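Local coordinates for hypothetical protein TM0894 (Thermotoga maritima, PDB 1ZTC) that is probably a metal-dependent hydrolase of the metallo-beta-lactamase superfamily, possibly an endoribonuclease, and holds two nickel ions in its metal site, at residues Val37-Leu40 with Arg45-Ile48; Lys134-Leu139 with Lys143-His148. One frame throughout, in Å; residues are numbered along the deposited sequence. Where two conformers were deposited one is given.

Overall arrangement
Contacts 1 and 2 are beta hairpins, one in each of the two mixed sheets that face each other in this metallo-beta-lactamase fold. Contact 1 comes first along the chain and pairs strands 37-42 and 45-49 inside the first sheet, between strand 13-19 and strand 76-78. Contact 2 follows only after contact 1 has closed; it pairs strands 138-139 and 144-148 at one margin of the second sheet. Their centres lie 16 Å apart, and their nearest atoms, about 5 Å apart, do not touch. Strand 13-19 reaches both, bordering strand 37-42 and meeting Val144 through Met13. Neither contact supplies a ligand to the nickel ions; both belong to the scaffold.

Contact 1 of 2, residues Val37-Leu40 with Arg45-Ile48; sequences VVYL and RRII
Leu40 and Ile47 form a hydrogen-bonded pair of an antiparallel beta hairpin in the six-stranded sheet of this metallo-beta-lactamase fold. Leu40 N donates to Ile47 O at 2.8 Å, and Ile47 N returns a bond of the same length to Leu40 O. The next pair, Tyr39 with Ile48, is non-hydrogen-bonded, and there CA-H...O contacts take over: Tyr39 CA approaches Ile47 O, and Ile48 CA lies 3.2 Å from Val38 O.

The side chains separate onto the two faces. Leu40 and Ile47 share one, their CB atoms 4.0 Å apart, where Leu15 and Leu78 from the flanking strands join them. The other lies under helix 57-67, which sends Leu60 onto Val37 and Phe64 onto Ile48. There, in one of the two conformers of Ile48, CG2 meets Val37 CG1 at 3.9 Å and CG1 lies at the edge of the Tyr39 ring.

With CG anti to the backbone N (chi1 175°), Tyr39 extends beside Arg46, both side chains pointing the same way. Glu41 holds the phenol by a hydrogen bond and Asp73 O receives Arg46 NE, while Tyr39 OH rests 3.3 Å from Arg46 CG.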
loop_
_atom_site.group_PDB
_atom_site.type_symbol
_atom_site.label_atom_id
_atom_site.label_comp_id
_atom_site.label_asym_id
_atom_site.label_seq_id
_atom_site.Cartn_x
_atom_site.Cartn_y
_atom_site.Cartn_z
ATOM N N VAL A 37 -4.022 -7.056 -15.697
ATOM C CA VAL A 37 -4.066 -8.407 -16.258
ATOM C C VAL A 37 -5.265 -8.483 -17.222
ATOM O O VAL A 37 -6.406 -8.230 -16.860
ATOM C CB VAL A 37 -4.231 -9.505 -15.194
ATOM C CG1 VAL A 37 -4.265 -10.920 -15.845
ATOM C CG2 VAL A 37 -3.132 -9.412 -14.178
ATOM N N VAL A 38 -4.946 -8.825 -18.456
ATOM C CA VAL A 38 -5.885 -8.902 -19.562
ATOM C C VAL A 38 -6.081 -10.365 -19.941
ATOM O O VAL A 38 -5.113 -11.124 -20.076
ATOM C CB VAL A 38 -5.329 -8.094 -20.774
ATOM C CG1 VAL A 38 -6.033 -8.423 -22.057
ATOM C CG2 VAL A 38 -5.453 -6.595 -20.455
ATOM N N TYR A 39 -7.348 -10.735 -20.094
ATOM C CA TYR A 39 -7.751 -12.064 -20.477
ATOM C C TYR A 39 -8.530 -11.984 -21.790
ATOM O O TYR A 39 -9.387 -11.109 -21.955
ATOM C CB TYR A 39 -8.634 -12.655 -19.390
ATOM C CG TYR A 39 -9.230 -14.021 -19.711
ATOM C CD1 TYR A 39 -8.447 -15.158 -19.704
ATOM C CD2 TYR A 39 -10.583 -14.166 -19.994
ATOM C CE1 TYR A 39 -8.971 -16.379 -19.971
ATOM C CE2 TYR A 39 -11.121 -15.413 -20.262
ATOM C CZ TYR A 39 -10.307 -16.519 -20.233
ATOM O OH TYR A 39 -10.807 -17.779 -20.491
ATOM N N LEU A 40 -8.202 -12.880 -22.720
ATOM C CA LEU A 40 -8.854 -12.940 -24.020
ATOM C C LEU A 40 -9.262 -14.358 -24.342
ATOM O O LEU A 40 -8.500 -15.295 -24.101
ATOM C CB LEU A 40 -7.915 -12.464 -25.117
ATOM C CG LEU A 40 -7.352 -11.059 -24.976
ATOM C CD1 LEU A 40 -6.095 -10.913 -25.817
ATOM C CD2 LEU A 40 -8.399 -10.034 -25.412
ATOM N N ARG A 45 -8.555 -20.784 -27.582
ATOM C CA ARG A 45 -7.453 -20.182 -26.862
ATOM C C ARG A 45 -7.958 -19.362 -25.682
ATOM O O ARG A 45 -8.950 -18.640 -25.766
ATOM C CB ARG A 45 -6.620 -19.303 -27.794
ATOM C CG ARG A 45 -6.227 -19.948 -29.110
ATOM C CD ARG A 45 -5.494 -21.255 -28.950
ATOM N NE ARG A 45 -4.068 -21.065 -28.719
ATOM C CZ ARG A 45 -3.205 -22.057 -28.501
ATOM N NH1 ARG A 45 -3.605 -23.327 -28.486
ATOM N NH2 ARG A 45 -1.925 -21.780 -28.294
ATOM N N ARG A 46 -7.248 -19.492 -24.571
ATOM C CA ARG A 46 -7.488 -18.698 -23.396
ATOM C C ARG A 46 -6.170 -17.995 -23.076
ATOM O O ARG A 46 -5.183 -18.618 -22.662
ATOM C CB ARG A 46 -8.001 -19.587 -22.273
ATOM C CG ARG A 46 -9.449 -20.012 -22.538
ATOM C CD ARG A 46 -9.929 -21.098 -21.609
ATOM N NE ARG A 46 -9.148 -22.330 -21.789
ATOM C CZ ARG A 46 -9.339 -23.252 -22.744
ATOM N NH1 ARG A 46 -10.302 -23.111 -23.663
ATOM N NH2 ARG A 46 -8.549 -24.328 -22.782
ATOM N N ILE A 47 -6.180 -16.683 -23.305
ATOM C CA ILE A 47 -4.973 -15.896 -23.450
ATOM C C ILE A 47 -4.873 -14.876 -22.332
ATOM O O ILE A 47 -5.835 -14.155 -22.029
ATOM C CB ILE A 47 -4.988 -15.143 -24.800
ATOM C CG1 ILE A 47 -5.226 -16.122 -25.961
ATOM C CG2 ILE A 47 -3.710 -14.333 -24.988
ATOM C CD1 ILE A 47 -5.774 -15.475 -27.214
ATOM N N ILE A 48 -3.696 -14.806 -21.724
ATOM C CA ILE A 48 -3.403 -13.737 -20.764
ATOM C C ILE A 48 -2.286 -12.840 -21.277
ATOM O O ILE A 48 -1.239 -13.315 -21.702
ATOM C CB ILE A 48 -3.045 -14.310 -19.369
ATOM C CG1 ILE A 48 -4.301 -14.948 -18.768
ATOM C CG2 ILE A 48 -2.497 -13.189 -18.447
ATOM C CD1 ILE A 48 -4.089 -15.773 -17.537
#

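Contact 2 of 2, residues Lys134-Leu139 with Lys143-His148; sequences KGEESL and KVKVFH
Lys145 and Glu136 cross at an angle, the ammonium reaching back over the turn leading into the hairpin. The lysine starts extended and then bends at chi2 (70°), which carries NZ to Glu136 O at 2.9 Å; the same ammonium makes a salt bridge with Glu136 OE1 at 3.2 Å, weak as a hydrogen bond, meeting backbone and side chain alike. Glu136 OE2 lies 3.7 Å from Phe147 CD1, with carboxylate and ring planes 65° apart. It also accepts from a water bound by His148 N and pairs with Arg200.

Glu137 bends at chi2 (86°), turning its carboxylate back toward the preceding residues. Lys134 N donates to the syn lone pair of Glu137 OE2 at 2.7 Å, and Gly135 N to OE1 at 2.9 Å from slightly outside the carboxylate plane, fixing the loop, while OE1 also rests against CB and CG1 of Val146. Leu139 CD1 meets Val146 CG2 at 3.8 Å.

Backbone bonds set this register: Glu136 N donates to Val146 O at 2.7 Å, Val146 N to Glu137 O at 2.9 Å, and Leu139 and Val144 bond reciprocally. A classic beta bulge sets Lys143 and Val144 together opposite Leu139.

Strand 144-148 is flanked by strand 157-163, whose Leu157 and Phe159 pack on Val146; Phe147 meets Phe197 of helix 192-201 edge-to-face, and His148 stacks on His101 of strand 97-101.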
loop_
_atom_site.group_PDB
_atom_site.type_symbol
_atom_site.label_atom_id
_atom_site.label_comp_id
_atom_site.label_asym_id
_atom_site.label_seq_id
_atom_site.Cartn_x
_atom_site.Cartn_y
_atom_site.Cartn_z
ATOM N N LYS A 134 9.656 -10.495 -32.516
ATOM C CA LYS A 134 10.520 -9.411 -33.007
ATOM C C LYS A 134 9.791 -8.065 -33.078
ATOM O O LYS A 134 10.431 -7.013 -33.111
ATOM C CB LYS A 134 11.030 -9.759 -34.388
ATOM C CG LYS A 134 11.837 -11.039 -34.429
ATOM C CD LYS A 134 12.526 -11.206 -35.801
ATOM C CE LYS A 134 13.578 -12.353 -35.845
ATOM N NZ LYS A 134 15.002 -11.892 -35.623
ATOM N N GLY A 135 8.456 -8.105 -33.096
ATOM C CA GLY A 135 7.650 -6.941 -33.429
ATOM C C GLY A 135 7.082 -7.063 -34.847
ATOM O O GLY A 135 7.690 -7.661 -35.710
ATOM N N GLU A 136 5.899 -6.493 -35.036
ATOM C CA GLU A 136 5.144 -6.501 -36.280
ATOM C C GLU A 136 4.380 -7.813 -36.546
ATOM O O GLU A 136 3.615 -7.853 -37.487
ATOM C CB GLU A 136 6.016 -6.126 -37.509
ATOM C CG GLU A 136 6.644 -4.725 -37.418
ATOM C CD GLU A 136 5.611 -3.648 -37.182
ATOM O OE1 GLU A 136 4.614 -3.619 -37.932
ATOM O OE2 GLU A 136 5.754 -2.844 -36.229
ATOM N N GLU A 137 4.545 -8.846 -35.718
ATOM C CA GLU A 137 3.765 -10.069 -35.892
ATOM C C GLU A 137 2.268 -9.793 -35.714
ATOM O O GLU A 137 1.864 -8.905 -34.974
ATOM C CB GLU A 137 4.127 -11.157 -34.880
ATOM C CG GLU A 137 5.529 -11.699 -34.977
ATOM C CD GLU A 137 6.555 -10.875 -34.185
ATOM O OE1 GLU A 137 6.192 -9.843 -33.562
ATOM O OE2 GLU A 137 7.730 -11.267 -34.189
ATOM N N SER A 138 1.468 -10.552 -36.446
ATOM C CA SER A 138 0.032 -10.574 -36.296
ATOM C C SER A 138 -0.323 -11.972 -35.819
ATOM O O SER A 138 -0.051 -12.953 -36.516
ATOM C CB SER A 138 -0.607 -10.305 -37.669
ATOM O OG SER A 138 -1.693 -9.418 -37.496
ATOM N N LEU A 139 -0.918 -12.069 -34.639
ATOM C CA LEU A 139 -1.174 -13.347 -33.988
ATOM C C LEU A 139 -2.663 -13.602 -33.835
ATOM O O LEU A 139 -3.470 -12.668 -33.849
ATOM C CB LEU A 139 -0.569 -13.328 -32.573
ATOM C CG LEU A 139 0.938 -13.072 -32.423
ATOM C CD1 LEU A 139 1.335 -12.944 -30.959
ATOM C CD2 LEU A 139 1.752 -14.185 -33.102
ATOM N N LYS A 143 -5.918 -11.176 -34.932
ATOM C CA LYS A 143 -6.659 -10.407 -33.923
ATOM C C LYS A 143 -5.731 -9.602 -33.020
ATOM O O LYS A 143 -6.185 -8.653 -32.338
ATOM C CB LYS A 143 -7.493 -11.357 -33.063
ATOM C CG LYS A 143 -8.612 -12.066 -33.827
ATOM C CD LYS A 143 -9.699 -11.088 -34.206
ATOM C CE LYS A 143 -10.919 -11.812 -34.792
ATOM N NZ LYS A 143 -11.585 -10.911 -35.791
ATOM N N VAL A 144 -4.459 -10.021 -32.963
ATOM C CA VAL A 144 -3.479 -9.407 -32.079
ATOM C C VAL A 144 -2.293 -8.954 -32.906
ATOM O O VAL A 144 -1.663 -9.752 -33.582
ATOM C CB VAL A 144 -3.026 -10.381 -30.989
ATOM C CG1 VAL A 144 -1.962 -9.731 -30.087
ATOM C CG2 VAL A 144 -4.223 -10.817 -30.164
ATOM N N LYS A 145 -2.055 -7.653 -32.908
ATOM C CA LYS A 145 -0.890 -7.084 -33.566
ATOM C C LYS A 145 0.158 -6.686 -32.528
ATOM O O LYS A 145 -0.145 -5.989 -31.572
ATOM C CB LYS A 145 -1.291 -5.885 -34.411
ATOM C CG LYS A 145 -0.110 -5.131 -35.036
ATOM C CD LYS A 145 0.582 -5.901 -36.138
ATOM C CE LYS A 145 1.550 -4.981 -36.867
ATOM N NZ LYS A 145 2.046 -5.549 -38.143
ATOM N N VAL A 146 1.391 -7.134 -32.769
ATOM C CA VAL A 146 2.529 -6.918 -31.867
ATOM C C VAL A 146 3.398 -5.775 -32.351
ATOM O O VAL A 146 3.810 -5.746 -33.498
ATOM C CB VAL A 146 3.426 -8.184 -31.799
ATOM C CG1 VAL A 146 4.557 -7.988 -30.817
ATOM C CG2 VAL A 146 2.599 -9.400 -31.414
ATOM N N PHE A 147 3.713 -4.860 -31.449
ATOM C CA PHE A 147 4.558 -3.719 -31.770
ATOM C C PHE A 147 5.731 -3.700 -30.813
ATOM O O PHE A 147 5.551 -3.802 -29.590
ATOM C CB PHE A 147 3.775 -2.414 -31.612
ATOM C CG PHE A 147 2.678 -2.241 -32.611
ATOM C CD1 PHE A 147 2.957 -1.888 -33.923
ATOM C CD2 PHE A 147 1.365 -2.408 -32.239
ATOM C CE1 PHE A 147 1.923 -1.723 -34.847
ATOM C CE2 PHE A 147 0.330 -2.246 -33.159
ATOM C CZ PHE A 147 0.608 -1.903 -34.442
ATOM N N HIS A 148 6.923 -3.556 -31.361
ATOM C CA HIS A 148 8.134 -3.347 -30.532
ATOM C C HIS A 148 8.186 -1.891 -30.116
ATOM O O HIS A 148 8.293 -0.999 -30.957
ATOM C CB HIS A 148 9.411 -3.700 -31.297
ATOM C CG HIS A 148 10.635 -3.797 -30.421
ATOM N ND1 HIS A 148 11.919 -3.742 -30.922
ATOM C CD2 HIS A 148 10.765 -3.988 -29.086
ATOM C CE1 HIS A 148 12.786 -3.892 -29.937
ATOM N NE2 HIS A 148 12.112 -4.032 -28.806
HETATM O O HOH W 1 7.187 -3.124 -34.122
#